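Local atomic coordinates of 4-oxalocrotonate tautomerase family enzyme (Burkholderia sp. RPE67, PDB entry 6VVM), a protein that belongs to the tautomerase superfamily and joins two tandem beta-alpha-beta tautomerase units in one chain, three copies of which form the assembly. Residues A[63-68]-A[102-107]. Numbering follows the deposited sequence.
Sequences VIIAIL and MIKDIP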
ATOM      1  N   VAL A  63      11.016  -1.994  -4.702  1.00 22.55           N
ATOM      2  CA  VAL A  63       9.700  -2.489  -5.087  1.00 24.00           C
ATOM      3  C   VAL A  63       8.846  -1.278  -5.434  1.00 21.88           C
ATOM      4  O   VAL A  63       8.723  -0.350  -4.629  1.00 25.23           O
ATOM      5  CB  VAL A  63       9.053  -3.319  -3.969  1.00 24.96           C
ATOM      6  CG1 VAL A  63       7.599  -3.661  -4.330  1.00 25.93           C
ATOM      7  CG2 VAL A  63       9.883  -4.584  -3.704  1.00 24.45           C
ATOM      8  N   ILE A  64       8.290  -1.264  -6.637  1.00 25.35           N
ATOM      9  CA  ILE A  64       7.462  -0.153  -7.095  1.00 22.01           C
ATOM     10  C   ILE A  64       6.033  -0.647  -7.222  1.00 24.65           C
ATOM     11  O   ILE A  64       5.767  -1.609  -7.951  1.00 25.06           O
ATOM     12  CB  ILE A  64       7.957   0.424  -8.430  1.00 24.15           C
ATOM     13  CG1 ILE A  64       9.438   0.822  -8.364  1.00 25.59           C
ATOM     14  CG2 ILE A  64       7.119   1.635  -8.788  1.00 22.94           C
ATOM     15  CD1 ILE A  64      10.424  -0.248  -8.910  1.00 28.14           C
ATOM     16  N   ILE A  65       5.111   0.013  -6.525  1.00 20.59           N
ATOM     17  CA  ILE A  65       3.688  -0.216  -6.706  1.00 22.61           C
ATOM     18  C   ILE A  65       3.132   0.936  -7.525  1.00 24.67           C
ATOM     19  O   ILE A  65       3.333   2.108  -7.175  1.00 23.07           O
ATOM     20  CB  ILE A  65       2.965  -0.338  -5.356  1.00 21.24           C
ATOM     21  CG1 ILE A  65       3.556  -1.496  -4.550  1.00 25.49           C
ATOM     22  CG2 ILE A  65       1.463  -0.499  -5.554  1.00 26.80           C
ATOM     23  CD1 ILE A  65       3.154  -1.490  -3.082  1.00 31.02           C
ATOM     24  N   ALA A  66       2.458   0.606  -8.620  1.00 21.43           N
ATOM     25  CA  ALA A  66       1.878   1.589  -9.528  1.00 25.38           C
ATOM     26  C   ALA A  66       0.377   1.372  -9.570  1.00 25.13           C
ATOM     27  O   ALA A  66      -0.084   0.295  -9.963  1.00 25.64           O
ATOM     28  CB  ALA A  66       2.470   1.471 -10.934  1.00 24.30           C
ATOM     29  N   ILE A  67      -0.376   2.394  -9.178  1.00 21.70           N
ATOM     30  CA  ILE A  67      -1.828   2.337  -9.121  1.00 22.45           C
ATOM     31  C   ILE A  67      -2.399   3.146 -10.276  1.00 22.09           C
ATOM     32  O   ILE A  67      -2.174   4.360 -10.365  1.00 24.21           O
ATOM     33  CB  ILE A  67      -2.349   2.853  -7.777  1.00 23.08           C
ATOM     34  CG1 ILE A  67      -1.714   2.021  -6.654  1.00 28.85           C
ATOM     35  CG2 ILE A  67      -3.870   2.789  -7.756  1.00 24.74           C
ATOM     36  CD1 ILE A  67      -2.223   2.336  -5.265  1.00 25.43           C
ATOM     37  N   LEU A  68      -3.156   2.471 -11.141  1.00 20.46           N
ATOM     38  CA  LEU A  68      -3.699   3.041 -12.374  1.00 23.36           C
ATOM     39  C   LEU A  68      -5.206   2.864 -12.414  1.00 26.84           C
ATOM     40  O   LEU A  68      -5.730   1.868 -11.912  1.00 23.13           O
ATOM     41  CB  LEU A  68      -3.116   2.347 -13.607  1.00 24.36           C
ATOM     42  CG  LEU A  68      -1.605   2.158 -13.703  1.00 27.04           C
ATOM     43  CD1 LEU A  68      -1.271   1.301 -14.916  1.00 24.83           C
ATOM     44  CD2 LEU A  68      -0.940   3.511 -13.809  1.00 25.91           C
ATOM     45  N   MET A 102       4.653  -3.863  -9.250  1.00 21.73           N
ATOM     46  CA  MET A 102       3.317  -4.415  -9.081  1.00 22.20           C
ATOM     47  C   MET A 102       2.291  -3.356  -9.445  1.00 21.83           C
ATOM     48  O   MET A 102       2.318  -2.242  -8.907  1.00 25.08           O
ATOM     49  CB  MET A 102       3.107  -4.910  -7.640  1.00 22.02           C
ATOM     50  CG  MET A 102       3.825  -6.202  -7.347  1.00 33.46           C
ATOM     51  SD  MET A 102       4.588  -6.240  -5.715  1.00 50.40           S
ATOM     52  CE  MET A 102       3.319  -5.614  -4.614  1.00 31.47           C
ATOM     53  N   ILE A 103       1.408  -3.685 -10.382  1.00 23.17           N
ATOM     54  CA  ILE A 103       0.437  -2.735 -10.917  1.00 22.69           C
ATOM     55  C   ILE A 103      -0.938  -3.080 -10.378  1.00 24.73           C
ATOM     56  O   ILE A 103      -1.416  -4.205 -10.561  1.00 25.84           O
ATOM     57  CB  ILE A 103       0.417  -2.739 -12.456  1.00 22.93           C
ATOM     58  CG1 ILE A 103       1.787  -2.322 -13.011  1.00 26.83           C
ATOM     59  CG2 ILE A 103      -0.697  -1.816 -12.966  1.00 22.37           C
ATOM     60  CD1 ILE A 103       1.885  -2.430 -14.503  1.00 23.91           C
ATOM     61  N   LYS A 104      -1.583  -2.104  -9.745  1.00 21.74           N
ATOM     62  CA  LYS A 104      -2.962  -2.227  -9.292  1.00 25.24           C
ATOM     63  C   LYS A 104      -3.868  -1.470 -10.257  1.00 24.08           C
ATOM     64  O   LYS A 104      -3.674  -0.270 -10.483  1.00 27.08           O
ATOM     65  CB  LYS A 104      -3.132  -1.687  -7.875  1.00 25.56           C
ATOM     66  CG  LYS A 104      -2.585  -2.600  -6.786  1.00 28.71           C
ATOM     67  CD  LYS A 104      -2.520  -1.887  -5.449  1.00 32.18           C
ATOM     68  CE  LYS A 104      -3.731  -2.190  -4.585  1.00 40.12           C
ATOM     69  NZ  LYS A 104      -3.307  -2.701  -3.240  1.00 42.10           N
ATOM     70  N   ASP A 105      -4.840  -2.176 -10.829  1.00 25.33           N
ATOM     71  CA  ASP A 105      -5.884  -1.576 -11.647  1.00 25.82           C
ATOM     72  C   ASP A 105      -7.073  -1.217 -10.763  1.00 28.64           C
ATOM     73  O   ASP A 105      -7.533  -2.054  -9.982  1.00 25.64           O
ATOM     74  CB  ASP A 105      -6.329  -2.548 -12.735  1.00 29.13           C
ATOM     75  CG  ASP A 105      -5.243  -2.810 -13.753  1.00 32.72           C
ATOM     76  OD1 ASP A 105      -4.732  -1.829 -14.314  1.00 30.86           O
ATOM     77  OD2 ASP A 105      -4.896  -3.988 -13.975  1.00 29.99           O
ATOM     78  N   ILE A 106      -7.564   0.013 -10.884  1.00 23.45           N
ATOM     79  CA  ILE A 106      -8.699   0.501 -10.100  1.00 24.48           C
ATOM     80  C   ILE A 106      -9.861   0.750 -11.060  1.00 27.31           C
ATOM     81  O   ILE A 106      -9.740   1.592 -11.957  1.00 23.27           O
ATOM     82  CB  ILE A 106      -8.350   1.788  -9.324  1.00 25.05           C
ATOM     83  CG1 ILE A 106      -7.097   1.596  -8.465  1.00 24.84           C
ATOM     84  CG2 ILE A 106      -9.536   2.258  -8.447  1.00 24.65           C
ATOM     85  CD1 ILE A 106      -7.239   0.572  -7.324  1.00 23.81           C
ATOM     86  N   PRO A 107     -11.004   0.067 -10.905  1.00 28.57           N
ATOM     87  CA  PRO A 107     -12.151   0.348 -11.779  1.00 28.76           C
ATOM     88  C   PRO A 107     -12.611   1.787 -11.605  1.00 24.66           C
ATOM     89  O   PRO A 107     -12.465   2.375 -10.532  1.00 27.89           O
ATOM     90  CB  PRO A 107     -13.220  -0.645 -11.300  1.00 29.56           C
ATOM     91  CG  PRO A 107     -12.451  -1.726 -10.561  1.00 28.35           C
ATOM     92  CD  PRO A 107     -11.296  -0.991  -9.924  1.00 30.03           C
TER
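Ala66 is hydrogen-bonded to Met102 and Lys104 on the adjacent strand: Ala66 N donates to Met102 O at 2.9 Å, and Ala66 O accepts from Lys104 N at 2.8 Å. The same pattern runs on either side, with Met102 N bonded to Ile64 O, and Leu68 giving its N to Lys104 O and taking Ile106 N on its O. The 18° between the strand directions, together with Ala66 bonding to the residues on either side of its partner Ile103, shows that the pair is parallel, in the register Ile65 to Met102 through Leu68 to Asp105. CA-H...O contacts supplement these bonds, as from Ile103 CA to Ala66 O at 3.2 Å.

One face carries Ile65, Ile67, Met102 and Lys104. Met102 turns back at its thioether end (chi3 46°), which sets its CE 4.1 Å from Ile65 CG1 and its SD near Val63 CG1. Ile67 and Lys104 lie side by side and point the same way, Ile67 CG1 4.2 Å from Lys104 CB. With chi1 at -57°, CG2 of Ile67 is turned away from its backbone N and meets Ile106 CG1 at 3.5 Å. On the other face, the Leu68 and Ile103 side chains cross at a slant, CD1 of Leu68 3.7 Å from CG2 of Ile103.

The polar ends find partners farther out: Lys104 NZ is hydrogen-bonded to Tyr6 OH of the second subunit, and Asp105 OD2 forms a salt bridge with Lys77 NZ of the same chain and a hydrogen bond with Asn49 ND2 of the second subunit. The Met102 and Lys104 face packs against neighbouring subunits. Leu68 and Ile103 rest on helix 74-92, which links the two strands in a beta-alpha-beta unit. Strand 63-69 is flanked by antiparallel strand 2-8, whereas strand 100-106 is outermost in the chain's four-stranded sheet.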